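Local coordinates for STM4351 (Salmonella enterica, PDB 2Y7I), which binds arginine with high specificity in the periplasm as a solute-binding protein of family 3, probably handing it on to a membrane transporter, at residues H9-E20 with K65-M73; Q81-G92 with G188-K197. All coordinates share one frame; numbering follows the deposited sequence. Where two conformers were deposited one is given.

Contact 1: H9-E20 with K65-M73. With ZN (zinc ion), chain E; ARG (arginine), chain C.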
# COMPACT_ATOMS: atom_id res chain seq x y z
N HIS A 9 2.30 -6.46 -21.92
CA HIS A 9 1.53 -7.69 -22.09
C HIS A 9 1.69 -8.58 -20.85
O HIS A 9 2.79 -9.04 -20.56
CB HIS A 9 1.97 -8.44 -23.36
CG HIS A 9 1.87 -7.61 -24.61
ND1 HIS A 9 2.93 -6.89 -25.12
CD2 HIS A 9 0.84 -7.40 -25.46
CE1 HIS A 9 2.55 -6.26 -26.22
NE2 HIS A 9 1.28 -6.55 -26.45
N PHE A 10 0.59 -8.78 -20.13
CA PHE A 10 0.56 -9.61 -18.93
C PHE A 10 -0.06 -10.95 -19.24
O PHE A 10 -1.04 -11.03 -19.99
CB PHE A 10 -0.31 -8.97 -17.84
CG PHE A 10 0.37 -7.88 -17.08
CD1 PHE A 10 0.35 -6.57 -17.55
CD2 PHE A 10 1.00 -8.15 -15.86
CE1 PHE A 10 0.97 -5.53 -16.81
CE2 PHE A 10 1.63 -7.12 -15.12
CZ PHE A 10 1.61 -5.82 -15.60
N GLY A 11 0.51 -12.01 -18.67
CA GLY A 11 -0.10 -13.32 -18.68
C GLY A 11 -0.72 -13.55 -17.31
O GLY A 11 -0.14 -13.14 -16.29
N THR A 12 -1.88 -14.18 -17.29
CA THR A 12 -2.57 -14.54 -16.05
C THR A 12 -3.43 -15.80 -16.26
O THR A 12 -3.58 -16.29 -17.39
CB THR A 12 -3.46 -13.38 -15.50
OG1 THR A 12 -3.77 -13.63 -14.13
CG2 THR A 12 -4.75 -13.24 -16.30
N SER A 13 -3.97 -16.32 -15.16
CA SER A 13 -4.91 -17.43 -15.20
C SER A 13 -6.17 -17.00 -14.46
O SER A 13 -6.21 -17.01 -13.22
CB SER A 13 -4.33 -18.67 -14.53
OG SER A 13 -5.21 -19.76 -14.69
N ALA A 14 -7.18 -16.62 -15.24
CA ALA A 14 -8.40 -16.01 -14.71
C ALA A 14 -9.42 -17.04 -14.21
O ALA A 14 -10.58 -17.02 -14.61
CB ALA A 14 -9.02 -15.11 -15.78
N THR A 15 -8.96 -17.89 -13.29
CA THR A 15 -9.71 -19.01 -12.72
C THR A 15 -9.90 -18.81 -11.22
O THR A 15 -10.35 -19.72 -10.51
CB THR A 15 -8.89 -20.32 -12.91
OG1 THR A 15 -7.56 -20.13 -12.38
CG2 THR A 15 -8.79 -20.69 -14.37
N TYR A 16 -9.54 -17.62 -10.73
CA TYR A 16 -9.19 -17.43 -9.33
C TYR A 16 -9.73 -16.13 -8.71
O TYR A 16 -8.95 -15.31 -8.24
CB TYR A 16 -7.65 -17.50 -9.20
CG TYR A 16 -7.12 -18.18 -7.94
CD1 TYR A 16 -7.58 -19.44 -7.55
CD2 TYR A 16 -6.14 -17.57 -7.15
CE1 TYR A 16 -7.10 -20.07 -6.40
CE2 TYR A 16 -5.65 -18.18 -5.99
CZ TYR A 16 -6.13 -19.44 -5.63
OH TYR A 16 -5.66 -20.07 -4.50
N ALA A 17 -11.05 -15.94 -8.72
CA ALA A 17 -11.66 -14.79 -8.04
C ALA A 17 -11.26 -14.83 -6.57
O ALA A 17 -11.21 -15.91 -5.99
CB ALA A 17 -13.20 -14.85 -8.17
N PRO A 18 -10.99 -13.65 -5.96
CA PRO A 18 -11.09 -12.28 -6.49
C PRO A 18 -9.80 -11.72 -7.11
O PRO A 18 -9.75 -10.53 -7.41
CB PRO A 18 -11.39 -11.47 -5.22
CG PRO A 18 -10.53 -12.16 -4.18
CD PRO A 18 -10.58 -13.64 -4.54
N TYR A 19 -8.77 -12.55 -7.25
CA TYR A 19 -7.50 -12.11 -7.83
C TYR A 19 -7.67 -11.80 -9.33
O TYR A 19 -7.36 -10.71 -9.78
CB TYR A 19 -6.42 -13.18 -7.62
CG TYR A 19 -6.14 -13.51 -6.16
CD1 TYR A 19 -5.29 -12.71 -5.41
CD2 TYR A 19 -6.76 -14.60 -5.53
CE1 TYR A 19 -5.03 -13.00 -4.07
CE2 TYR A 19 -6.51 -14.89 -4.21
CZ TYR A 19 -5.65 -14.09 -3.48
OH TYR A 19 -5.40 -14.37 -2.16
N GLU A 20 -8.17 -12.78 -10.09
CA GLU A 20 -8.47 -12.62 -11.51
C GLU A 20 -9.49 -13.66 -11.91
O GLU A 20 -9.38 -14.83 -11.53
CB GLU A 20 -7.22 -12.76 -12.40
CG GLU A 20 -6.36 -13.99 -12.08
CD GLU A 20 -5.25 -13.66 -11.12
OE1 GLU A 20 -4.77 -12.51 -11.19
OE2 GLU A 20 -4.85 -14.53 -10.31
N LYS A 65 6.53 -14.92 -24.42
CA LYS A 65 5.16 -14.77 -24.91
C LYS A 65 4.49 -13.51 -24.34
O LYS A 65 3.59 -12.94 -24.97
CB LYS A 65 4.34 -16.02 -24.58
CG LYS A 65 2.93 -16.02 -25.13
CD LYS A 65 2.13 -17.22 -24.65
CE LYS A 65 0.81 -17.29 -25.38
NZ LYS A 65 0.02 -18.43 -24.87
N PHE A 66 4.92 -13.08 -23.16
CA PHE A 66 4.49 -11.81 -22.60
C PHE A 66 5.60 -11.17 -21.76
O PHE A 66 6.64 -11.78 -21.52
CB PHE A 66 3.16 -11.91 -21.82
CG PHE A 66 2.82 -13.30 -21.31
CD1 PHE A 66 3.50 -13.85 -20.23
CD2 PHE A 66 1.79 -14.02 -21.90
CE1 PHE A 66 3.17 -15.12 -19.75
CE2 PHE A 66 1.45 -15.30 -21.43
CZ PHE A 66 2.14 -15.85 -20.36
N ASP A 67 5.37 -9.93 -21.34
CA ASP A 67 6.38 -9.16 -20.62
C ASP A 67 6.39 -9.47 -19.13
O ASP A 67 7.44 -9.39 -18.50
CB ASP A 67 6.11 -7.67 -20.81
CG ASP A 67 6.11 -7.28 -22.26
OD1 ASP A 67 7.14 -7.50 -22.93
OD2 ASP A 67 5.07 -6.77 -22.73
N ALA A 68 5.23 -9.80 -18.59
CA ALA A 68 5.08 -9.95 -17.15
C ALA A 68 3.94 -10.90 -16.82
O ALA A 68 3.08 -11.17 -17.66
CB ALA A 68 4.86 -8.58 -16.49
N VAL A 69 3.96 -11.42 -15.60
CA VAL A 69 2.91 -12.32 -15.12
C VAL A 69 2.39 -11.75 -13.82
O VAL A 69 3.18 -11.38 -12.93
CB VAL A 69 3.45 -13.77 -14.92
CG1 VAL A 69 2.54 -14.58 -14.02
CG2 VAL A 69 3.60 -14.47 -16.27
N ILE A 70 1.07 -11.65 -13.71
CA ILE A 70 0.42 -11.38 -12.44
C ILE A 70 -0.74 -12.38 -12.29
O ILE A 70 -1.59 -12.49 -13.18
CB ILE A 70 -0.01 -9.88 -12.31
CG1 ILE A 70 -0.33 -9.52 -10.85
CG2 ILE A 70 -1.17 -9.52 -13.27
CD1 ILE A 70 -0.65 -8.02 -10.62
N ALA A 71 -0.74 -13.14 -11.20
CA ALA A 71 -1.71 -14.24 -11.06
C ALA A 71 -1.84 -14.80 -9.64
O ALA A 71 -1.85 -16.02 -9.45
CB ALA A 71 -1.37 -15.38 -12.05
N GLY A 72 -1.94 -13.92 -8.65
CA GLY A 72 -1.98 -14.34 -7.26
C GLY A 72 -0.80 -15.23 -6.93
O GLY A 72 -0.93 -16.17 -6.16
N MET A 73 0.36 -14.91 -7.50
CA MET A 73 1.51 -15.82 -7.50
C MET A 73 2.50 -15.53 -6.37
O MET A 73 3.17 -14.49 -6.38
CB MET A 73 2.23 -15.75 -8.86
CG MET A 73 3.48 -16.64 -8.98
SD MET A 73 4.31 -16.57 -10.59
CE MET A 73 3.15 -17.56 -11.58
ZN ZN E . 4.97 -6.96 -24.78
N ARG C . -1.17 -18.52 -4.50
CA ARG C . -1.02 -19.90 -5.08
C ARG C . 0.36 -20.05 -5.71
O ARG C . 0.67 -21.09 -6.27
CB ARG C . -2.12 -20.18 -6.13
CG ARG C . -2.20 -19.13 -7.25
CD ARG C . -3.20 -19.53 -8.34
NE ARG C . -3.49 -18.37 -9.20
CZ ARG C . -4.29 -18.38 -10.26
NH1 ARG C . -4.91 -19.50 -10.64
NH2 ARG C . -4.47 -17.27 -10.94
OXT ARG C . 1.18 -19.11 -5.69
O HOH W 1 5.18 -9.06 -25.21

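Contact 2: Q81-G92 with G188-K197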
# COMPACT_ATOMS: atom_id res chain seq x y z
N GLN A 81 14.14 -19.01 -8.86
CA GLN A 81 15.19 -19.60 -9.70
C GLN A 81 14.87 -19.45 -11.19
O GLN A 81 15.76 -19.52 -12.04
CB GLN A 81 15.38 -21.09 -9.41
CG GLN A 81 15.69 -21.47 -7.95
CD GLN A 81 15.88 -22.97 -7.76
OE1 GLN A 81 15.09 -23.78 -8.25
NE2 GLN A 81 16.93 -23.35 -7.04
N GLN A 82 13.59 -19.25 -11.50
CA GLN A 82 13.10 -19.26 -12.88
C GLN A 82 12.82 -17.87 -13.42
O GLN A 82 12.98 -17.62 -14.62
CB GLN A 82 11.83 -20.10 -12.98
CG GLN A 82 11.95 -21.46 -12.34
CD GLN A 82 10.66 -22.24 -12.40
OE1 GLN A 82 9.57 -21.70 -12.17
NE2 GLN A 82 10.77 -23.53 -12.70
N VAL A 83 12.37 -16.97 -12.55
CA VAL A 83 11.94 -15.62 -12.95
C VAL A 83 12.43 -14.56 -11.96
O VAL A 83 12.87 -14.90 -10.86
CB VAL A 83 10.39 -15.50 -13.04
CG1 VAL A 83 9.80 -16.48 -14.04
CG2 VAL A 83 9.74 -15.68 -11.67
N SER A 84 12.30 -13.30 -12.34
CA SER A 84 12.53 -12.19 -11.42
C SER A 84 11.19 -11.65 -10.92
O SER A 84 10.29 -11.40 -11.71
CB SER A 84 13.30 -11.07 -12.12
OG SER A 84 14.60 -11.49 -12.45
N PHE A 85 11.06 -11.49 -9.60
CA PHE A 85 9.86 -10.88 -9.04
C PHE A 85 10.06 -9.42 -8.64
O PHE A 85 11.15 -9.01 -8.25
CB PHE A 85 9.37 -11.64 -7.81
CG PHE A 85 8.69 -12.95 -8.12
CD1 PHE A 85 7.37 -12.98 -8.57
CD2 PHE A 85 9.36 -14.15 -7.92
CE1 PHE A 85 6.73 -14.20 -8.83
CE2 PHE A 85 8.73 -15.37 -8.18
CZ PHE A 85 7.41 -15.39 -8.64
N SER A 86 8.97 -8.66 -8.73
CA SER A 86 8.86 -7.36 -8.10
C SER A 86 8.85 -7.52 -6.59
O SER A 86 8.82 -8.63 -6.05
CB SER A 86 7.55 -6.69 -8.51
OG SER A 86 6.43 -7.43 -8.02
N GLN A 87 8.90 -6.38 -5.91
CA GLN A 87 8.57 -6.28 -4.50
C GLN A 87 7.19 -6.93 -4.30
O GLN A 87 6.39 -6.99 -5.24
CB GLN A 87 8.50 -4.80 -4.10
CG GLN A 87 7.41 -4.03 -4.88
CD GLN A 87 7.29 -2.59 -4.46
OE1 GLN A 87 6.60 -2.27 -3.49
NE2 GLN A 87 7.95 -1.71 -5.19
N PRO A 88 6.90 -7.40 -3.07
CA PRO A 88 5.56 -7.91 -2.85
C PRO A 88 4.52 -6.81 -3.08
O PRO A 88 4.77 -5.66 -2.73
CB PRO A 88 5.57 -8.32 -1.37
CG PRO A 88 6.70 -7.56 -0.76
CD PRO A 88 7.72 -7.44 -1.85
N TYR A 89 3.40 -7.15 -3.71
CA TYR A 89 2.32 -6.18 -3.83
C TYR A 89 1.17 -6.50 -2.87
O TYR A 89 0.36 -5.63 -2.58
CB TYR A 89 1.84 -5.97 -5.28
CG TYR A 89 1.15 -7.18 -5.90
CD1 TYR A 89 -0.23 -7.37 -5.78
CD2 TYR A 89 1.88 -8.12 -6.61
CE1 TYR A 89 -0.86 -8.48 -6.34
CE2 TYR A 89 1.26 -9.24 -7.17
CZ TYR A 89 -0.10 -9.41 -7.03
OH TYR A 89 -0.71 -10.53 -7.59
N TYR A 90 1.13 -7.73 -2.37
CA TYR A 90 0.11 -8.16 -1.41
C TYR A 90 0.66 -9.36 -0.66
O TYR A 90 1.56 -10.04 -1.16
CB TYR A 90 -1.20 -8.52 -2.13
CG TYR A 90 -2.38 -8.70 -1.19
CD1 TYR A 90 -2.93 -7.61 -0.51
CD2 TYR A 90 -2.95 -9.95 -0.99
CE1 TYR A 90 -4.03 -7.77 0.35
CE2 TYR A 90 -4.03 -10.13 -0.15
CZ TYR A 90 -4.57 -9.04 0.51
OH TYR A 90 -5.64 -9.23 1.35
N GLU A 91 0.14 -9.64 0.53
CA GLU A 91 0.71 -10.70 1.37
C GLU A 91 0.30 -12.08 0.90
O GLU A 91 -0.82 -12.27 0.43
CB GLU A 91 0.31 -10.53 2.83
CG GLU A 91 1.16 -9.54 3.57
CD GLU A 91 0.77 -9.41 5.02
OE1 GLU A 91 -0.18 -10.11 5.45
OE2 GLU A 91 1.41 -8.61 5.73
N GLY A 92 1.21 -13.04 1.04
CA GLY A 92 0.87 -14.44 0.87
C GLY A 92 0.18 -14.89 2.14
O GLY A 92 0.67 -14.65 3.24
N GLY A 188 3.35 -17.84 2.90
CA GLY A 188 3.76 -16.59 3.54
C GLY A 188 4.68 -15.73 2.70
O GLY A 188 5.02 -14.62 3.12
N LYS A 189 5.12 -16.23 1.55
CA LYS A 189 5.85 -15.40 0.60
C LYS A 189 4.83 -14.49 -0.07
O LYS A 189 3.73 -14.93 -0.42
CB LYS A 189 6.60 -16.26 -0.44
CG LYS A 189 7.79 -17.06 0.13
CD LYS A 189 8.93 -16.15 0.58
CE LYS A 189 10.10 -16.93 1.16
NZ LYS A 189 11.27 -16.04 1.40
N GLY A 190 5.18 -13.22 -0.23
CA GLY A 190 4.21 -12.24 -0.77
C GLY A 190 3.86 -12.52 -2.21
O GLY A 190 4.52 -13.33 -2.87
N LEU A 191 2.82 -11.86 -2.71
CA LEU A 191 2.48 -11.95 -4.12
C LEU A 191 3.38 -11.01 -4.89
O LEU A 191 3.65 -9.89 -4.44
CB LEU A 191 1.02 -11.59 -4.36
CG LEU A 191 -0.04 -12.38 -3.60
CD1 LEU A 191 -1.42 -11.95 -4.07
CD2 LEU A 191 0.16 -13.90 -3.77
N GLY A 192 3.83 -11.45 -6.06
CA GLY A 192 4.76 -10.65 -6.87
C GLY A 192 4.34 -10.61 -8.32
O GLY A 192 3.57 -11.47 -8.78
N ILE A 193 4.82 -9.60 -9.03
CA ILE A 193 4.71 -9.55 -10.48
C ILE A 193 6.01 -10.14 -11.03
O ILE A 193 7.08 -9.70 -10.65
CB ILE A 193 4.50 -8.11 -10.99
CG1 ILE A 193 3.11 -7.60 -10.56
CG2 ILE A 193 4.64 -8.06 -12.52
CD1 ILE A 193 2.84 -6.13 -10.90
N ALA A 194 5.89 -11.12 -11.93
CA ALA A 194 7.07 -11.80 -12.47
C ALA A 194 7.46 -11.28 -13.85
O ALA A 194 6.60 -10.98 -14.68
CB ALA A 194 6.85 -13.31 -12.52
N VAL A 195 8.76 -11.13 -14.05
CA VAL A 195 9.32 -10.82 -15.37
C VAL A 195 10.47 -11.79 -15.60
O VAL A 195 10.92 -12.46 -14.67
CB VAL A 195 9.77 -9.33 -15.48
CG1 VAL A 195 8.72 -8.40 -14.86
CG2 VAL A 195 11.13 -9.10 -14.82
N ARG A 196 10.93 -11.89 -16.85
CA ARG A 196 12.10 -12.71 -17.18
C ARG A 196 13.35 -12.25 -16.44
O ARG A 196 13.52 -11.06 -16.15
CB ARG A 196 12.38 -12.65 -18.68
CG ARG A 196 11.59 -13.65 -19.48
CD ARG A 196 11.99 -13.60 -20.96
NE ARG A 196 11.88 -12.27 -21.56
CZ ARG A 196 10.74 -11.60 -21.77
NH1 ARG A 196 9.55 -12.10 -21.39
NH2 ARG A 196 10.79 -10.40 -22.33
N LYS A 197 14.25 -13.20 -16.19
CA LYS A 197 15.49 -12.93 -15.45
C LYS A 197 16.37 -11.78 -15.93
O LYS A 197 16.96 -11.07 -15.12
CB LYS A 197 16.32 -14.21 -15.36
CG LYS A 197 15.86 -15.16 -14.28
CD LYS A 197 16.13 -14.58 -12.91
CE LYS A 197 16.29 -15.67 -11.88
NZ LYS A 197 16.36 -15.05 -10.53
O HOH W 2 13.37 -15.85 -16.69
O HOH W 3 15.54 -8.92 -14.06
O HOH W 4 1.06 -12.39 -8.91
O HOH W 5 3.65 -12.14 2.52

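Contact 1: H9-E20 with K65-M73
The carboxylate of Glu20 and the carbonyl of Ala71 meet around the guanidinium group of the bound arginine. Glu20 OE2 takes a hydrogen bond from arginine NH2 at 2.8 Å, the same nitrogen reaches Ser13 O, and arginine NE donates a hydrogen bond to Ala71 O at 2.9 Å. CD of the ligand lies over one face of the Tyr16 ring, offset toward its rim, while the ligand's amino group donates to Gly72 O. Glu20 comes to the guanidinium through a chain bent at chi2 (-94°), and its negative charge probably offsets the positive one. Asp160 and Glu118, outside the two segments, also bind the ligand.

These loops leave the ends of two parallel neighbours, strands 7-12 and 68-69, as expected of a periplasmic binding protein of the type 2 fold, whose ligand is held in the cleft between two lobes, here lined by the loops after these strands. Thr12 ties the end of its strand to the neighbouring segment: its OG1, anti to the backbone N (chi1 -163°), donates to Ile70 O over 2.6 Å, in the carbonyl plane. Further down, Gly11 N bonds to Ala68 O and Ile70 N to Gly11 O. On one face of the sheet the Phe10 ring packs by CD2 against Ile70 CG2 at 3.6 Å and meets the methyl of Ala68 off-centre. On the other, Gly11 CA sits squarely over the centre of the Phe66 ring, a CH-pi contact of 3.6 Å to the centroid.

At the far end, His9 ND1 and Asp67 OD2 each bind the zinc ion at 2.1 Å, with a water as a further ligand. The backbone N of His9 donates almost straight to the anti lone pair of that same OD2, and His9 O accepts from both Asp67 N and Ala68 N.

Contact 2: Q81-G92 with G188-K197
With chi1 at 65°, the hydroxyl of Ser86 lies between its own backbone N and carbonyl carbon, where OG accepts from Ile193 N at 2.9 Å and donates to Gln87 O. The side chain thus stands in for a backbone acceptor, while Ser86 N bonds to Ile193 O. Tyr89 has a similar first torsion (67°), which lays its ring across Leu191: CB of the leucine sits over one face, 3.9 Å from the centroid in a CH-pi contact, and Gly192 C lies in plane at the edge. The phenol OH of Tyr89 is bonded to Asp32, and a water joins it to Gly192 O.

Next to these runs a short antiparallel pairing, strand 84-85 with strand 194-195, where the chain has re-entered the first lobe, as in two-lobed binding proteins. Ala194 also bonds to Val69, so the pair continues that lobe's sheet. Ser84 and Val195 form a hydrogen-bonded pair with both bonds at 2.8 Å; Phe85 and Ala194 follow as a non-hydrogen-bonded pair, Phe85 CE1 touching Ala194 CB at 3.8 Å. The same methyl meets Val83 CG2, which rests on the Phe85 ring.

Toward Gly92, Leu191 N donates to Tyr90 O over 2.7 Å, and Leu191 CD1 lies at the edge of the Tyr90 ring. At the opposite end the Lys197 chain, bent at chi2, passes Ser84 OG by its CD; its NZ is bonded to Glu80 O.

Overall arrangement
From the N terminus, the chain runs through strand 7-12 and the pocket loop, then through helix 31-42, strand 46-51 and helix 57-62 before contact 1 closes this first loop by setting strand 68-69 beside strand 7-12. Contact 2 opens only afterwards, so the two are in series. Its loop is longer and holds all five strands of the mixed sheet, that of the second lobe; residues 188-197 then bring the chain back to 81-92. The contacts meet where Val69 N probably bonds to Ala194 O and Phe66 O to Arg196 NH1, tying the returning segment to the three-stranded parallel sheet.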